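PDB 4RS2: predicted acyltransferase with acyl-CoA N-acyltransferase domain from Escherichia coli, which binds coenzyme A and probably transfers acyl groups from acyl-CoA as a GNAT-family enzyme, and on overexpression suppresses silencing by small RNAs. Local coordinates for residues V73-V78 / A122-L127; V88-L93 / A131-F136; Q107-G112 / F136-A141. One frame throughout, in Å; residues are numbered along the deposited sequence.

Contact 1: residues V73-V78 / A122-L127; sequences VAFSPV and AAVVTL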
loop_
_atom_site.group_PDB
_atom_site.type_symbol
_atom_site.label_atom_id
_atom_site.label_comp_id
_atom_site.label_asym_id
_atom_site.label_seq_id
_atom_site.Cartn_x
_atom_site.Cartn_y
_atom_site.Cartn_z
ATOM N N VAL A 73 6.016 -0.552 0.536
ATOM C CA VAL A 73 4.572 -0.267 0.399
ATOM C C VAL A 73 4.411 0.873 -0.581
ATOM O O VAL A 73 5.263 1.775 -0.635
ATOM C CB VAL A 73 3.848 0.043 1.719
ATOM C CG1 VAL A 73 4.386 1.332 2.357
ATOM C CG2 VAL A 73 2.326 0.083 1.494
ATOM N N ALA A 74 3.380 0.774 -1.432
ATOM C CA ALA A 74 3.117 1.793 -2.424
ATOM C C ALA A 74 1.647 2.219 -2.425
ATOM O O ALA A 74 0.732 1.518 -1.958
ATOM C CB ALA A 74 3.502 1.315 -3.812
ATOM N N PHE A 75 1.451 3.412 -2.966
ATOM C CA PHE A 75 0.155 4.050 -3.039
ATOM C C PHE A 75 0.020 4.660 -4.416
ATOM O O PHE A 75 1.002 5.181 -4.958
ATOM C CB PHE A 75 0.062 5.166 -1.990
ATOM C CG PHE A 75 0.251 4.681 -0.580
ATOM C CD1 PHE A 75 -0.826 4.235 0.177
ATOM C CD2 PHE A 75 1.515 4.683 -0.009
ATOM C CE1 PHE A 75 -0.644 3.824 1.472
ATOM C CE2 PHE A 75 1.687 4.230 1.297
ATOM C CZ PHE A 75 0.602 3.783 2.016
ATOM N N SER A 76 -1.196 4.631 -4.953
ATOM C CA SER A 76 -1.479 5.200 -6.273
ATOM C C SER A 76 -2.831 5.893 -6.209
ATOM O O SER A 76 -3.616 5.572 -5.312
ATOM C CB SER A 76 -1.453 4.090 -7.322
ATOM O OG SER A 76 -2.323 3.062 -6.981
ATOM N N PRO A 77 -3.114 6.821 -7.130
ATOM C CA PRO A 77 -4.363 7.579 -7.003
ATOM C C PRO A 77 -5.588 6.766 -7.323
ATOM O O PRO A 77 -5.550 5.904 -8.198
ATOM C CB PRO A 77 -4.220 8.702 -8.029
ATOM C CG PRO A 77 -3.250 8.160 -9.018
ATOM C CD PRO A 77 -2.362 7.172 -8.337
ATOM N N VAL A 78 -6.678 7.028 -6.603
ATOM C CA VAL A 78 -7.971 6.397 -6.935
ATOM C C VAL A 78 -8.985 7.530 -7.018
ATOM O O VAL A 78 -8.797 8.559 -6.361
ATOM C CB VAL A 78 -8.429 5.333 -5.911
ATOM C CG1 VAL A 78 -7.380 4.239 -5.803
ATOM C CG2 VAL A 78 -8.732 5.935 -4.540
ATOM N N ALA A 122 -6.912 12.360 2.030
ATOM C CA ALA A 122 -8.063 12.164 2.902
ATOM C C ALA A 122 -8.425 10.743 3.264
ATOM O O ALA A 122 -9.103 10.546 4.270
ATOM C CB ALA A 122 -9.271 12.840 2.296
ATOM N N ALA A 123 -8.055 9.774 2.427
ATOM C CA ALA A 123 -8.413 8.392 2.661
ATOM C C ALA A 123 -7.535 7.445 1.844
ATOM O O ALA A 123 -7.032 7.812 0.787
ATOM C CB ALA A 123 -9.872 8.145 2.338
ATOM N N VAL A 124 -7.459 6.218 2.329
ATOM C CA VAL A 124 -6.691 5.165 1.721
ATOM C C VAL A 124 -7.551 3.930 1.596
ATOM O O VAL A 124 -8.179 3.522 2.569
ATOM C CB VAL A 124 -5.450 4.812 2.557
ATOM C CG1 VAL A 124 -4.663 3.724 1.823
ATOM C CG2 VAL A 124 -4.591 6.050 2.749
ATOM N N VAL A 125 -7.623 3.370 0.403
ATOM C CA VAL A 125 -8.319 2.081 0.232
ATOM C C VAL A 125 -7.284 1.002 -0.016
ATOM O O VAL A 125 -6.133 1.305 -0.404
ATOM C CB VAL A 125 -9.368 2.092 -0.914
ATOM C CG1 VAL A 125 -10.386 3.173 -0.672
ATOM C CG2 VAL A 125 -8.724 2.287 -2.287
ATOM N N THR A 126 -7.685 -0.237 0.199
ATOM C CA THR A 126 -6.826 -1.361 -0.119
ATOM C C THR A 126 -7.690 -2.602 -0.311
ATOM O O THR A 126 -8.866 -2.638 0.072
ATOM C CB THR A 126 -5.740 -1.599 0.958
ATOM O OG1 THR A 126 -4.681 -2.398 0.422
ATOM C CG2 THR A 126 -6.333 -2.298 2.223
ATOM N N LEU A 127 -7.108 -3.592 -0.967
ATOM C CA LEU A 127 -7.777 -4.852 -1.257
ATOM C C LEU A 127 -6.932 -5.978 -0.713
ATOM O O LEU A 127 -5.788 -6.170 -1.140
ATOM C CB LEU A 127 -7.961 -4.992 -2.761
ATOM C CG LEU A 127 -8.777 -6.191 -3.224
ATOM C CD1 LEU A 127 -10.247 -6.029 -2.832
ATOM C CD2 LEU A 127 -8.685 -6.280 -4.734
#
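The central sheet of the GNAT fold brings F75 and V78 of strand 69-80 against V124 and V125 of strand 123-127. The two strands are not neighbours. Strand 87-95 runs between them, antiparallel to the first and parallel to the second, and no hydrogen bond joins 73-78 to 122-127 directly. The CA atoms of F75 and V124 are 8.4 Å apart, as are those of V78 and V125, so side chains must bridge the gap.

F75 meets V124 on one side of the sheet. V124 CG1 comes to the edge of the phenyl ring, near its plane, and lies 4.0 Å from F75 CE1. The two side chains cross at about a right angle. With chi1 at -178°, CG1 is the V124 methyl that reaches F75. L113 and L116 of helix 104-118 also pack on F75, and L113 reaches V124 as well.

The second pair is purely aliphatic. V78 CG1 approaches V125 CG2 at 4.2 Å, methyl against methyl. V125 also packs on F157 and V159 of strand 157-161. All four residues are buried. This is plain apolar packing between next-but-one strands across a shared middle strand, within the mixed beta-sheet of an acetyltransferase of the GNAT family.

Contact 2: residues V88-L93 / A131-F136; sequences VGMAPL and ALYSRF. With COA (coenzyme A), chain C.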
loop_
_atom_site.group_PDB
_atom_site.type_symbol
_atom_site.label_atom_id
_atom_site.label_comp_id
_atom_site.label_asym_id
_atom_site.label_seq_id
_atom_site.Cartn_x
_atom_site.Cartn_y
_atom_site.Cartn_z
ATOM N N VAL A 88 -6.137 7.598 -2.153
ATOM C CA VAL A 88 -5.160 6.686 -2.767
ATOM C C VAL A 88 -5.501 5.254 -2.419
ATOM O O VAL A 88 -6.224 5.005 -1.447
ATOM C CB VAL A 88 -3.723 6.965 -2.321
ATOM C CG1 VAL A 88 -3.254 8.316 -2.829
ATOM C CG2 VAL A 88 -3.616 6.829 -0.804
ATOM N N GLY A 89 -5.013 4.332 -3.255
ATOM C CA GLY A 89 -5.116 2.903 -3.027
ATOM C C GLY A 89 -3.731 2.366 -2.625
ATOM O O GLY A 89 -2.716 2.703 -3.252
ATOM N N MET A 90 -3.676 1.566 -1.568
ATOM C CA MET A 90 -2.431 0.987 -1.092
ATOM C C MET A 90 -2.212 -0.396 -1.688
ATOM O O MET A 90 -3.073 -1.253 -1.571
ATOM C CB MET A 90 -2.486 0.890 0.438
ATOM C CG MET A 90 -1.220 0.399 1.077
ATOM S SD MET A 90 -1.291 0.542 2.872
ATOM C CE MET A 90 -2.306 -0.853 3.274
ATOM N N ALA A 91 -1.076 -0.594 -2.351
ATOM C CA ALA A 91 -0.701 -1.856 -2.967
ATOM C C ALA A 91 0.543 -1.636 -3.774
ATOM O O ALA A 91 0.680 -0.596 -4.413
ATOM C CB ALA A 91 -1.796 -2.372 -3.913
ATOM N N PRO A 92 1.490 -2.564 -3.732
ATOM C CA PRO A 92 1.528 -3.748 -2.885
ATOM C C PRO A 92 2.143 -3.436 -1.538
ATOM O O PRO A 92 2.517 -2.290 -1.267
ATOM C CB PRO A 92 2.474 -4.686 -3.639
ATOM C CG PRO A 92 3.396 -3.801 -4.359
ATOM C CD PRO A 92 2.688 -2.491 -4.599
ATOM N N LEU A 93 2.171 -4.461 -0.681
ATOM C CA LEU A 93 2.767 -4.419 0.635
ATOM C C LEU A 93 3.548 -5.691 0.787
ATOM O O LEU A 93 2.992 -6.788 0.681
ATOM C CB LEU A 93 1.699 -4.336 1.728
ATOM C CG LEU A 93 2.209 -4.457 3.166
ATOM C CD1 LEU A 93 3.126 -3.296 3.471
ATOM C CD2 LEU A 93 1.042 -4.513 4.158
ATOM N N ALA A 131 -8.328 -9.836 7.873
ATOM C CA ALA A 131 -7.640 -10.312 9.071
ATOM C C ALA A 131 -6.259 -9.661 9.172
ATOM O O ALA A 131 -5.678 -9.569 10.261
ATOM C CB ALA A 131 -7.548 -11.831 9.063
ATOM N N LEU A 132 -5.716 -9.211 8.046
ATOM C CA LEU A 132 -4.483 -8.462 8.078
ATOM C C LEU A 132 -4.780 -6.973 8.239
ATOM O O LEU A 132 -4.357 -6.343 9.219
ATOM C CB LEU A 132 -3.696 -8.710 6.796
ATOM C CG LEU A 132 -2.484 -7.830 6.521
ATOM C CD1 LEU A 132 -1.477 -8.010 7.627
ATOM C CD2 LEU A 132 -1.863 -8.133 5.184
ATOM N N TYR A 133 -5.501 -6.391 7.285
ATOM C CA TYR A 133 -5.668 -4.928 7.270
ATOM C C TYR A 133 -6.485 -4.319 8.379
ATOM O O TYR A 133 -6.283 -3.162 8.726
ATOM C CB TYR A 133 -6.115 -4.434 5.871
ATOM C CG TYR A 133 -5.031 -4.737 4.878
ATOM C CD1 TYR A 133 -3.902 -3.946 4.817
ATOM C CD2 TYR A 133 -5.094 -5.864 4.058
ATOM C CE1 TYR A 133 -2.876 -4.255 3.943
ATOM C CE2 TYR A 133 -4.089 -6.162 3.159
ATOM C CZ TYR A 133 -2.963 -5.366 3.130
ATOM O OH TYR A 133 -1.922 -5.659 2.263
ATOM N N SER A 134 -7.406 -5.075 8.960
ATOM C CA SER A 134 -8.144 -4.531 10.089
ATOM C C SER A 134 -7.210 -4.154 11.252
ATOM O O SER A 134 -7.525 -3.290 12.067
ATOM C CB SER A 134 -9.214 -5.502 10.558
ATOM O OG SER A 134 -8.704 -6.705 11.115
ATOM N N ARG A 135 -6.058 -4.827 11.317
ATOM C CA ARG A 135 -5.073 -4.587 12.385
ATOM C C ARG A 135 -4.506 -3.212 12.329
ATOM O O ARG A 135 -4.006 -2.698 13.331
ATOM C CB ARG A 135 -3.917 -5.582 12.252
ATOM C CG ARG A 135 -4.329 -7.019 12.393
ATOM C CD ARG A 135 -3.156 -7.914 12.101
ATOM N NE ARG A 135 -3.538 -9.312 12.192
ATOM C CZ ARG A 135 -3.638 -9.995 13.318
ATOM N NH1 ARG A 135 -3.390 -9.412 14.473
ATOM N NH2 ARG A 135 -4.022 -11.266 13.296
ATOM N N PHE A 136 -4.570 -2.612 11.141
ATOM C CA PHE A 136 -3.989 -1.304 10.898
ATOM C C PHE A 136 -5.076 -0.219 10.830
ATOM O O PHE A 136 -4.816 0.896 10.420
ATOM C CB PHE A 136 -3.179 -1.323 9.615
ATOM C CG PHE A 136 -2.237 -2.506 9.481
ATOM C CD1 PHE A 136 -1.441 -2.924 10.556
ATOM C CD2 PHE A 136 -2.095 -3.159 8.275
ATOM C CE1 PHE A 136 -0.565 -3.989 10.433
ATOM C CE2 PHE A 136 -1.227 -4.236 8.143
ATOM C CZ PHE A 136 -0.450 -4.643 9.233
HETATM N N1A COA C . -2.726 -12.656 7.960
HETATM C C2A COA C . -3.142 -11.962 9.047
HETATM N N3A COA C . -2.310 -11.217 9.797
HETATM C C4A COA C . -0.998 -11.118 9.448
HETATM C C5A COA C . -0.481 -11.835 8.292
HETATM C C6A COA C . -1.444 -12.630 7.529
HETATM N N6A COA C . -1.005 -13.297 6.437
HETATM N N7A COA C . 0.830 -11.568 8.205
HETATM C C8A COA C . 1.131 -10.740 9.228
HETATM N N9A COA C . 0.062 -10.507 9.977
HETATM C C1B COA C . -0.010 -9.631 11.148
HETATM C C2B COA C . 1.042 -9.871 12.214
HETATM O O2B COA C . 0.738 -11.012 13.029
HETATM C C3B COA C . 1.005 -8.560 12.947
HETATM O O3B COA C . -0.143 -8.516 13.803
HETATM P P3B COA C . -0.317 -7.398 14.963
HETATM O O7A COA C . 0.733 -6.326 14.752
HETATM O O8A COA C . -1.716 -6.927 14.894
HETATM O O9A COA C . -0.086 -8.175 16.214
HETATM C C4B COA C . 0.785 -7.552 11.819
HETATM O O4B COA C . 0.266 -8.294 10.704
HETATM C C5B COA C . 2.053 -6.832 11.409
HETATM O O5B COA C . 3.095 -7.786 11.181
HETATM P P1A COA C . 4.552 -7.403 10.621
HETATM O O1A COA C . 5.603 -8.177 11.360
HETATM O O2A COA C . 4.596 -5.908 10.512
HETATM O O3A COA C . 4.484 -7.972 9.106
HETATM P P2A COA C . 5.101 -9.318 8.491
HETATM O O4A COA C . 6.573 -9.328 8.546
HETATM O O5A COA C . 4.428 -10.545 9.077
HETATM O O6A COA C . 4.675 -9.095 6.954
HETATM C CBP COA C . 3.328 -9.406 4.965
HETATM C CCP COA C . 3.351 -9.345 6.481
HETATM C CDP COA C . 1.924 -9.724 4.469
HETATM C CEP COA C . 3.744 -8.030 4.475
HETATM C CAP COA C . 4.335 -10.491 4.532
HETATM O OAP COA C . 3.960 -11.783 5.059
HETATM C C9P COA C . 4.532 -10.598 3.040
HETATM O O9P COA C . 5.285 -9.831 2.417
HETATM N N8P COA C . 3.900 -11.615 2.455
HETATM C C7P COA C . 4.074 -11.905 1.043
HETATM C C6P COA C . 3.151 -11.041 0.211
HETATM C C5P COA C . 1.722 -11.448 0.471
HETATM O O5P COA C . 0.999 -10.777 1.184
HETATM N N4P COA C . 1.312 -12.557 -0.130
HETATM C C3P COA C . -0.067 -13.007 -0.084
HETATM C C2P COA C . -0.572 -13.301 -1.497
HETATM S S1P COA C . -2.281 -12.734 -1.701
HETATM O O HOH W 1 -1.969 -3.339 0.657
#
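M90 and L93 of strand 87-95 meet Y133 of helix 130-133 beside the coenzyme A pocket. M90 starts out extended, with CG anti to the backbone N (chi1 -176°), and then bends at SD (chi3 78°). The bend carries CE to 3.5 Å from Y133 CE1. L93 and Y133 run past each other in opposite directions, and L93 CD2 lies 3.7 Å from Y133 OH. Both methyls approach the tyrosine ring obliquely. Within the helix, L132 CG sits over the centre of one ring face.

The phenol also has a polar link to the strand. Water 1 lies 2.8 Å from Y133 OH and donates to M90 O. That carbonyl takes a further bond from T126 OG1.

L132, R135 and F136 turn to the cofactor. L132 CD1 is 3.5 Å from COA O4B. R135 extends from CG to NE, and its NH1 gives a 3.0 Å bond to COA O8A on the 3'-phosphate. The phosphate oxygen lies at the guanidinium edge. R135 NE bonds only weakly to COA N3A and to A131 O. F136 presents its ring edge to COA C5B, with CZ at 4.0 Å. Strand and helix thus pack together at the coenzyme A site of a GNAT fold.

Contact 3: residues Q107-G112 / F136-A141; sequences QLVYEG and FGFELA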
loop_
_atom_site.group_PDB
_atom_site.type_symbol
_atom_site.label_atom_id
_atom_site.label_comp_id
_atom_site.label_asym_id
_atom_site.label_seq_id
_atom_site.Cartn_x
_atom_site.Cartn_y
_atom_site.Cartn_z
ATOM N N GLN A 107 4.680 -0.966 10.563
ATOM C CA GLN A 107 5.385 0.320 10.471
ATOM C C GLN A 107 5.276 0.979 9.101
ATOM O O GLN A 107 5.109 2.186 9.018
ATOM C CB GLN A 107 6.846 0.140 10.848
ATOM C CG GLN A 107 7.016 -0.208 12.313
ATOM C CD GLN A 107 8.399 -0.728 12.687
ATOM O OE1 GLN A 107 9.146 -1.262 11.855
ATOM N NE2 GLN A 107 8.724 -0.618 13.964
ATOM N N LEU A 108 5.422 0.201 8.037
ATOM C CA LEU A 108 5.322 0.764 6.697
ATOM C C LEU A 108 3.932 1.343 6.437
ATOM O O LEU A 108 3.780 2.446 5.881
ATOM C CB LEU A 108 5.616 -0.329 5.671
ATOM C CG LEU A 108 7.077 -0.717 5.492
ATOM C CD1 LEU A 108 7.215 -2.032 4.774
ATOM C CD2 LEU A 108 7.767 0.372 4.707
ATOM N N VAL A 109 2.915 0.618 6.844
ATOM C CA VAL A 109 1.566 1.120 6.649
ATOM C C VAL A 109 1.332 2.370 7.511
ATOM O O VAL A 109 0.784 3.385 7.042
ATOM C CB VAL A 109 0.528 0.022 6.974
ATOM C CG1 VAL A 109 -0.906 0.559 6.881
ATOM C CG2 VAL A 109 0.734 -1.148 6.030
ATOM N N TYR A 110 1.753 2.322 8.764
ATOM C CA TYR A 110 1.538 3.470 9.646
ATOM C C TYR A 110 2.216 4.719 9.099
ATOM O O TYR A 110 1.613 5.785 9.037
ATOM C CB TYR A 110 2.032 3.215 11.095
ATOM C CG TYR A 110 1.735 4.403 11.982
ATOM C CD1 TYR A 110 0.510 4.533 12.597
ATOM C CD2 TYR A 110 2.664 5.403 12.172
ATOM C CE1 TYR A 110 0.198 5.642 13.375
ATOM C CE2 TYR A 110 2.376 6.506 12.961
ATOM C CZ TYR A 110 1.136 6.616 13.563
ATOM O OH TYR A 110 0.825 7.715 14.372
ATOM N N GLU A 111 3.489 4.583 8.726
ATOM C CA GLU A 111 4.249 5.726 8.220
ATOM C C GLU A 111 3.676 6.194 6.895
ATOM O O GLU A 111 3.640 7.388 6.624
ATOM C CB GLU A 111 5.757 5.433 8.087
ATOM C CG GLU A 111 6.524 6.618 7.496
ATOM C CD GLU A 111 8.038 6.580 7.707
ATOM O OE1 GLU A 111 8.540 5.838 8.592
ATOM O OE2 GLU A 111 8.732 7.335 6.985
ATOM N N GLY A 112 3.242 5.259 6.059
ATOM C CA GLY A 112 2.628 5.628 4.778
ATOM C C GLY A 112 1.416 6.524 5.001
ATOM O O GLY A 112 1.265 7.601 4.420
ATOM N N PHE A 136 -4.570 -2.612 11.141
ATOM C CA PHE A 136 -3.989 -1.304 10.898
ATOM C C PHE A 136 -5.076 -0.219 10.830
ATOM O O PHE A 136 -4.816 0.896 10.420
ATOM C CB PHE A 136 -3.179 -1.323 9.615
ATOM C CG PHE A 136 -2.237 -2.506 9.481
ATOM C CD1 PHE A 136 -1.441 -2.924 10.556
ATOM C CD2 PHE A 136 -2.095 -3.159 8.275
ATOM C CE1 PHE A 136 -0.565 -3.989 10.433
ATOM C CE2 PHE A 136 -1.227 -4.236 8.143
ATOM C CZ PHE A 136 -0.450 -4.643 9.233
ATOM N N GLY A 137 -6.291 -0.575 11.190
ATOM C CA GLY A 137 -7.350 0.411 11.210
ATOM C C GLY A 137 -8.261 0.456 10.019
ATOM O O GLY A 137 -9.199 1.216 10.009
ATOM N N PHE A 138 -8.055 -0.417 9.056
ATOM C CA PHE A 138 -8.918 -0.438 7.892
ATOM C C PHE A 138 -10.281 -1.015 8.229
ATOM O O PHE A 138 -10.397 -1.950 9.045
ATOM C CB PHE A 138 -8.280 -1.256 6.754
ATOM C CG PHE A 138 -7.204 -0.523 6.008
ATOM C CD1 PHE A 138 -5.929 -0.440 6.524
ATOM C CD2 PHE A 138 -7.479 0.116 4.815
ATOM C CE1 PHE A 138 -4.939 0.250 5.872
ATOM C CE2 PHE A 138 -6.504 0.818 4.169
ATOM C CZ PHE A 138 -5.223 0.910 4.710
ATOM N N GLU A 139 -11.311 -0.460 7.606
ATOM C CA GLU A 139 -12.678 -0.928 7.794
ATOM C C GLU A 139 -13.207 -1.466 6.474
ATOM O O GLU A 139 -12.688 -1.124 5.416
ATOM C CB GLU A 139 -13.544 0.249 8.221
ATOM C CG GLU A 139 -13.218 0.786 9.589
ATOM C CD GLU A 139 -13.797 2.156 9.813
ATOM O OE1 GLU A 139 -14.027 2.909 8.811
ATOM O OE2 GLU A 139 -14.002 2.488 10.989
ATOM N N LEU A 140 -14.245 -2.294 6.526
ATOM C CA LEU A 140 -14.835 -2.835 5.284
ATOM C C LEU A 140 -15.474 -1.703 4.494
ATOM O O LEU A 140 -16.300 -0.953 5.005
ATOM C CB LEU A 140 -15.873 -3.919 5.572
ATOM C CG LEU A 140 -15.321 -5.300 5.759
ATOM C CD1 LEU A 140 -16.475 -6.208 6.174
ATOM C CD2 LEU A 140 -14.702 -5.770 4.451
ATOM N N ALA A 141 -15.067 -1.553 3.241
ATOM C CA ALA A 141 -15.559 -0.477 2.419
ATOM C C ALA A 141 -17.073 -0.578 2.178
ATOM O O ALA A 141 -17.750 0.445 2.097
ATOM C CB ALA A 141 -14.816 -0.468 1.104
#
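V109 of helix 104-118 packs against F136 and F138, which flank G137, the C-prime residue of a Schellman motif in this GNAT domain. The motif closes the helical segment before G137, which has positive phi (98°). F138 N hydrogen-bonds to Y133 O, and G137 N to S134 O. The chain turns at G137 and then enters strand 139-140. The two phenylalanines leave the turn with their rings at different places around one valine.

V109 points from its helix toward the turn. Its CG1 stands anti to the backbone N (chi1 176°), while CG2 stands beside the N. CG1 reaches both aromatic residues, and CG2 approaches F136. The V109 and F136 side chains cross at about a right angle. V109 CG1 is 4.0 Å from F136 CB, where the side chain leaves the backbone. V109 CG2 meets the ring obliquely, 4.1 Å from F136 CD2.

F138 is turned differently. Its first bond does not aim at the helix, yet the ring extends far enough to touch it. H160 makes an edge-to-face contact with this ring, and M90, V124 and T126 also pack on F138. The ring therefore joins the turn to the central sheet. V109 itself is in touch with that sheet through M90 and L93.

No hydrogen bond connects 107-112 with 136-141, and what holds them is apolar packing. The valine meets the second phenylalanine edge-on: V109 CG1 lies near the plane of the F138 ring, 4.2 Å from CE1.

How the contacts relate
The F75-V124 pair joins contacts 2 and 3 on the helix 104-118 side of the sheet; V78-V125 lies on the other face. Contacts 1 and 2 have centres about 9 Å apart. Strand 87-95 links them: V125 O lies 2.7 Å from M90 N, and S76 O lies 2.8 Å from G89 N, both probable hydrogen bonds. Contacts 2 and 3 are closer, with centres about 5 Å apart, and share F136. M90 CE reaches F138 CZ at 3.7 Å. Contact 3 meets contact 1 where V124 O is 3.6 Å from F138 CE2. Contact 2 holds four coenzyme A pocket residues, whereas the F75 side chain is about 12 Å from the cofactor.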